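Phosphomethylpyrimidine kinase (Pyrococcus furiosus, PDB 2PB9) probably makes thiamine monophosphate with its C-terminal ThiN domain, the part in this crystal, and phosphorylates hydroxymethylpyrimidine and its phosphate with its N-terminal ThiD kinase domain. Local coordinates at residues 23-34 with 53-64. Residues are numbered along the deposited sequence; the frame is centred on the assembly and turned at random.
Sequences NPVRLIPEVGTN and VKGRIVKYGNSV. With PO4 (phosphate ion), chain C.
Val25 O is gripped from opposite faces of its carbonyl plane, by Ile28 N within the type I turn of residues 25-28 and by Lys59 NZ, 2.7 Å from Val25 O. The same ammonium lies on an in-plane lone pair of Ile28 O (NZ to O 2.9 Å); a bend at the end of the lysine chain (chi4 -69°) brings NZ to both carbonyls, while its CG packs against Ile28 CB. Ile28 CG1 meets Val64 CG1 at 3.6 Å, and the Ile28 side chain also touches Phe19 of helix 5-21. Thr33 and Ile57 form a single antiparallel hydrogen-bonded pair, joined by Thr33 N to Ile57 O and Ile57 N to Thr33 O. Farther on, the extended Arg56 chain sends NH1 to Val31 O and NE to phosphate O2 (2.9 Å), which lies in the guanidinium plane at its edge; NH2 forms a salt bridge with Glu30 of the second subunit. A leucine in place of Arg56 would probably leave Val31 O without this donor, the phosphate without its NE donor, and that glutamate without its mate. Lysine and arginine thus tie the loop after helix 5-21 to residues 56-59 largely through main-chain carbonyls, and Arg56 links this fastening to an anion site, completed by Ser75, His77 and Leu78, and to the subunit interface.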
loop_
_atom_site.group_PDB
_atom_site.type_symbol
_atom_site.label_atom_id
_atom_site.label_comp_id
_atom_site.label_asym_id
_atom_site.label_seq_id
_atom_site.Cartn_x
_atom_site.Cartn_y
_atom_site.Cartn_z
ATOM N N ASN A 23 5.053 29.090 16.770
ATOM C CA ASN A 23 3.827 28.297 16.676
ATOM C C ASN A 23 3.539 27.644 15.326
ATOM O O ASN A 23 2.591 28.018 14.636
ATOM C CB ASN A 23 2.631 29.165 17.073
ATOM C CG ASN A 23 1.316 28.407 17.019
ATOM O OD1 ASN A 23 1.152 27.381 17.682
ATOM N ND2 ASN A 23 0.372 28.908 16.223
ATOM N N PRO A 24 4.343 26.640 14.947
ATOM C CA PRO A 24 4.225 25.894 13.691
ATOM C C PRO A 24 3.309 24.671 13.809
ATOM O O PRO A 24 3.768 23.530 13.767
ATOM C CB PRO A 24 5.660 25.495 13.422
ATOM C CG PRO A 24 6.126 25.140 14.809
ATOM C CD PRO A 24 5.580 26.268 15.658
ATOM N N VAL A 25 2.013 24.906 13.948
ATOM C CA VAL A 25 1.077 23.805 14.091
ATOM C C VAL A 25 0.857 23.024 12.793
ATOM O O VAL A 25 0.847 21.792 12.803
ATOM C CB VAL A 25 -0.285 24.309 14.616
ATOM C CG1 VAL A 25 -1.113 23.140 15.133
ATOM C CG2 VAL A 25 -0.061 25.339 15.710
ATOM N N ARG A 26 0.690 23.725 11.676
ATOM C CA ARG A 26 0.452 23.037 10.413
ATOM C C ARG A 26 1.589 22.117 10.007
ATOM O O ARG A 26 1.382 21.201 9.209
ATOM C CB ARG A 26 0.198 24.038 9.282
ATOM C CG ARG A 26 1.409 24.864 8.881
ATOM C CD ARG A 26 1.040 25.901 7.816
ATOM N NE ARG A 26 1.003 25.354 6.457
ATOM C CZ ARG A 26 1.956 25.550 5.548
ATOM N NH1 ARG A 26 3.025 26.283 5.851
ATOM N NH2 ARG A 26 1.842 25.019 4.335
ATOM N N LEU A 27 2.778 22.353 10.562
ATOM C CA LEU A 27 3.957 21.557 10.225
ATOM C C LEU A 27 4.201 20.316 11.089
ATOM O O LEU A 27 5.083 19.518 10.790
ATOM C CB LEU A 27 5.210 22.441 10.263
ATOM C CG LEU A 27 5.284 23.643 9.311
ATOM C CD1 LEU A 27 6.651 24.317 9.416
ATOM C CD2 LEU A 27 5.037 23.180 7.881
ATOM N N ILE A 28 3.424 20.148 12.148
ATOM C CA ILE A 28 3.597 19.017 13.047
ATOM C C ILE A 28 2.836 17.769 12.611
ATOM O O ILE A 28 1.621 17.812 12.442
ATOM C CB ILE A 28 3.122 19.391 14.482
ATOM C CG1 ILE A 28 3.926 20.580 15.009
ATOM C CG2 ILE A 28 3.264 18.196 15.421
ATOM C CD1 ILE A 28 5.330 20.254 15.380
ATOM N N PRO A 29 3.539 16.638 12.418
ATOM C CA PRO A 29 2.847 15.409 12.013
ATOM C C PRO A 29 2.105 14.792 13.208
ATOM O O PRO A 29 2.116 15.353 14.310
ATOM C CB PRO A 29 3.982 14.517 11.515
ATOM C CG PRO A 29 5.144 14.942 12.358
ATOM C CD PRO A 29 5.005 16.451 12.383
ATOM N N GLU A 30 1.474 13.640 12.991
ATOM C CA GLU A 30 0.729 12.968 14.044
ATOM C C GLU A 30 1.620 12.243 15.039
ATOM O O GLU A 30 1.279 12.138 16.220
ATOM C CB GLU A 30 -0.272 11.978 13.443
ATOM C CG GLU A 30 -1.479 12.644 12.819
ATOM C CD GLU A 30 -2.273 13.455 13.832
ATOM O OE1 GLU A 30 -3.317 12.956 14.317
ATOM O OE2 GLU A 30 -1.841 14.593 14.151
ATOM N N VAL A 31 2.758 11.749 14.561
ATOM C CA VAL A 31 3.700 11.027 15.406
ATOM C C VAL A 31 4.539 11.995 16.246
ATOM O O VAL A 31 5.280 11.587 17.151
ATOM C CB VAL A 31 4.627 10.125 14.547
ATOM C CG1 VAL A 31 3.784 9.227 13.675
ATOM C CG2 VAL A 31 5.556 10.968 13.681
ATOM N N GLY A 32 4.402 13.284 15.944
ATOM C CA GLY A 32 5.130 14.304 16.675
ATOM C C GLY A 32 6.407 14.751 15.986
ATOM O O GLY A 32 6.959 14.053 15.135
ATOM N N THR A 33 6.881 15.933 16.349
ATOM C CA THR A 33 8.103 16.436 15.766
ATOM C C THR A 33 9.248 16.369 16.778
ATOM O O THR A 33 9.089 16.721 17.954
ATOM C CB THR A 33 7.936 17.898 15.265
ATOM O OG1 THR A 33 7.156 17.897 14.064
ATOM C CG2 THR A 33 9.305 18.548 14.984
ATOM N N ASN A 34 10.389 15.879 16.311
ATOM C CA ASN A 34 11.566 15.810 17.140
ATOM C C ASN A 34 12.630 16.665 16.449
ATOM O O ASN A 34 12.734 16.688 15.222
ATOM C CB ASN A 34 12.032 14.363 17.306
ATOM C CG ASN A 34 12.680 14.119 18.662
ATOM O OD1 ASN A 34 12.729 12.991 19.137
ATOM N ND2 ASN A 34 13.177 15.181 19.290
ATOM N N VAL A 53 14.363 15.859 21.731
ATOM C CA VAL A 53 13.324 16.230 22.677
ATOM C C VAL A 53 12.619 14.974 23.180
ATOM O O VAL A 53 12.059 14.197 22.396
ATOM C CB VAL A 53 12.288 17.183 22.032
ATOM C CG1 VAL A 53 11.272 17.629 23.079
ATOM C CG2 VAL A 53 12.995 18.397 21.434
ATOM N N LYS A 54 12.661 14.767 24.494
ATOM C CA LYS A 54 12.023 13.595 25.080
ATOM C C LYS A 54 10.510 13.727 25.016
ATOM O O LYS A 54 9.920 14.542 25.720
ATOM C CB LYS A 54 12.463 13.417 26.529
ATOM C CG LYS A 54 11.858 12.213 27.180
ATOM C CD LYS A 54 12.299 12.093 28.618
ATOM C CE LYS A 54 11.638 10.887 29.272
ATOM N NZ LYS A 54 11.966 10.813 30.712
ATOM N N GLY A 55 9.888 12.918 24.166
ATOM C CA GLY A 55 8.446 12.962 24.019
ATOM C C GLY A 55 8.064 13.774 22.799
ATOM O O GLY A 55 6.885 13.937 22.503
ATOM N N ARG A 56 9.073 14.288 22.099
ATOM C CA ARG A 56 8.880 15.094 20.895
ATOM C C ARG A 56 8.034 16.340 21.144
ATOM O O ARG A 56 7.798 16.730 22.286
ATOM C CB ARG A 56 8.243 14.237 19.799
ATOM C CG ARG A 56 9.022 12.967 19.513
ATOM C CD ARG A 56 8.238 12.021 18.632
ATOM N NE ARG A 56 8.783 10.667 18.624
ATOM C CZ ARG A 56 8.041 9.580 18.433
ATOM N NH1 ARG A 56 6.734 9.700 18.244
ATOM N NH2 ARG A 56 8.596 8.376 18.420
ATOM N N ILE A 57 7.602 16.974 20.061
ATOM C CA ILE A 57 6.764 18.168 20.148
ATOM C C ILE A 57 5.479 17.831 19.393
ATOM O O ILE A 57 5.514 17.520 18.200
ATOM C CB ILE A 57 7.461 19.380 19.501
ATOM C CG1 ILE A 57 8.922 19.429 19.957
ATOM C CG2 ILE A 57 6.750 20.669 19.903
ATOM C CD1 ILE A 57 9.759 20.498 19.276
ATOM N N VAL A 58 4.351 17.884 20.095
ATOM C CA VAL A 58 3.056 17.528 19.511
ATOM C C VAL A 58 2.066 18.691 19.384
ATOM O O VAL A 58 2.240 19.740 20.017
ATOM C CB VAL A 58 2.399 16.412 20.364
ATOM C CG1 VAL A 58 3.376 15.273 20.556
ATOM C CG2 VAL A 58 1.996 16.950 21.730
ATOM N N LYS A 59 1.035 18.507 18.557
ATOM C CA LYS A 59 0.018 19.548 18.406
ATOM C C LYS A 59 -0.660 19.660 19.761
ATOM O O LYS A 59 -1.078 18.657 20.346
ATOM C CB LYS A 59 -1.059 19.183 17.375
ATOM C CG LYS A 59 -0.629 19.106 15.915
ATOM C CD LYS A 59 -1.872 19.206 15.004
ATOM C CE LYS A 59 -1.627 18.711 13.551
ATOM N NZ LYS A 59 -0.719 19.550 12.660
ATOM N N TYR A 60 -0.755 20.872 20.279
ATOM C CA TYR A 60 -1.418 21.032 21.548
ATOM C C TYR A 60 -2.789 21.607 21.193
ATOM O O TYR A 60 -3.602 20.923 20.571
ATOM C CB TYR A 60 -0.600 21.944 22.462
ATOM C CG TYR A 60 -0.908 21.737 23.925
ATOM C CD1 TYR A 60 -1.161 20.461 24.430
ATOM C CD2 TYR A 60 -0.976 22.818 24.804
ATOM C CE1 TYR A 60 -1.485 20.272 25.780
ATOM C CE2 TYR A 60 -1.294 22.641 26.145
ATOM C CZ TYR A 60 -1.551 21.370 26.627
ATOM O OH TYR A 60 -1.904 21.209 27.946
ATOM N N GLY A 61 -3.079 22.840 21.566
ATOM C CA GLY A 61 -4.376 23.359 21.180
ATOM C C GLY A 61 -4.185 23.757 19.734
ATOM O O GLY A 61 -4.008 22.909 18.859
ATOM N N ASN A 62 -4.210 25.064 19.497
ATOM C CA ASN A 62 -3.981 25.603 18.174
ATOM C C ASN A 62 -2.521 25.989 18.257
ATOM O O ASN A 62 -2.116 27.075 17.845
ATOM C CB ASN A 62 -4.840 26.844 17.929
ATOM C CG ASN A 62 -4.577 27.479 16.566
ATOM O OD1 ASN A 62 -3.703 27.033 15.816
ATOM N ND2 ASN A 62 -5.330 28.530 16.246
ATOM N N SER A 63 -1.739 25.089 18.834
ATOM C CA SER A 63 -0.314 25.317 18.987
ATOM C C SER A 63 0.447 24.006 19.122
ATOM O O SER A 63 -0.091 22.928 18.871
ATOM C CB SER A 63 -0.050 26.212 20.205
ATOM O OG SER A 63 -0.628 25.660 21.370
ATOM N N VAL A 64 1.705 24.108 19.521
ATOM C CA VAL A 64 2.542 22.938 19.671
ATOM C C VAL A 64 3.138 22.906 21.065
ATOM O O VAL A 64 3.198 23.925 21.754
ATOM C CB VAL A 64 3.679 22.946 18.640
ATOM C CG1 VAL A 64 3.117 23.270 17.268
ATOM C CG2 VAL A 64 4.748 23.951 19.047
HETATM P P PO4 C . 12.006 10.091 17.200
HETATM O O1 PO4 C . 10.997 10.346 16.140
HETATM O O2 PO4 C . 11.639 10.861 18.425
HETATM O O3 PO4 C . 12.000 8.620 17.521
HETATM O O4 PO4 C . 13.350 10.507 16.717
HETATM O O HOH W 1 1.667 15.609 17.062
#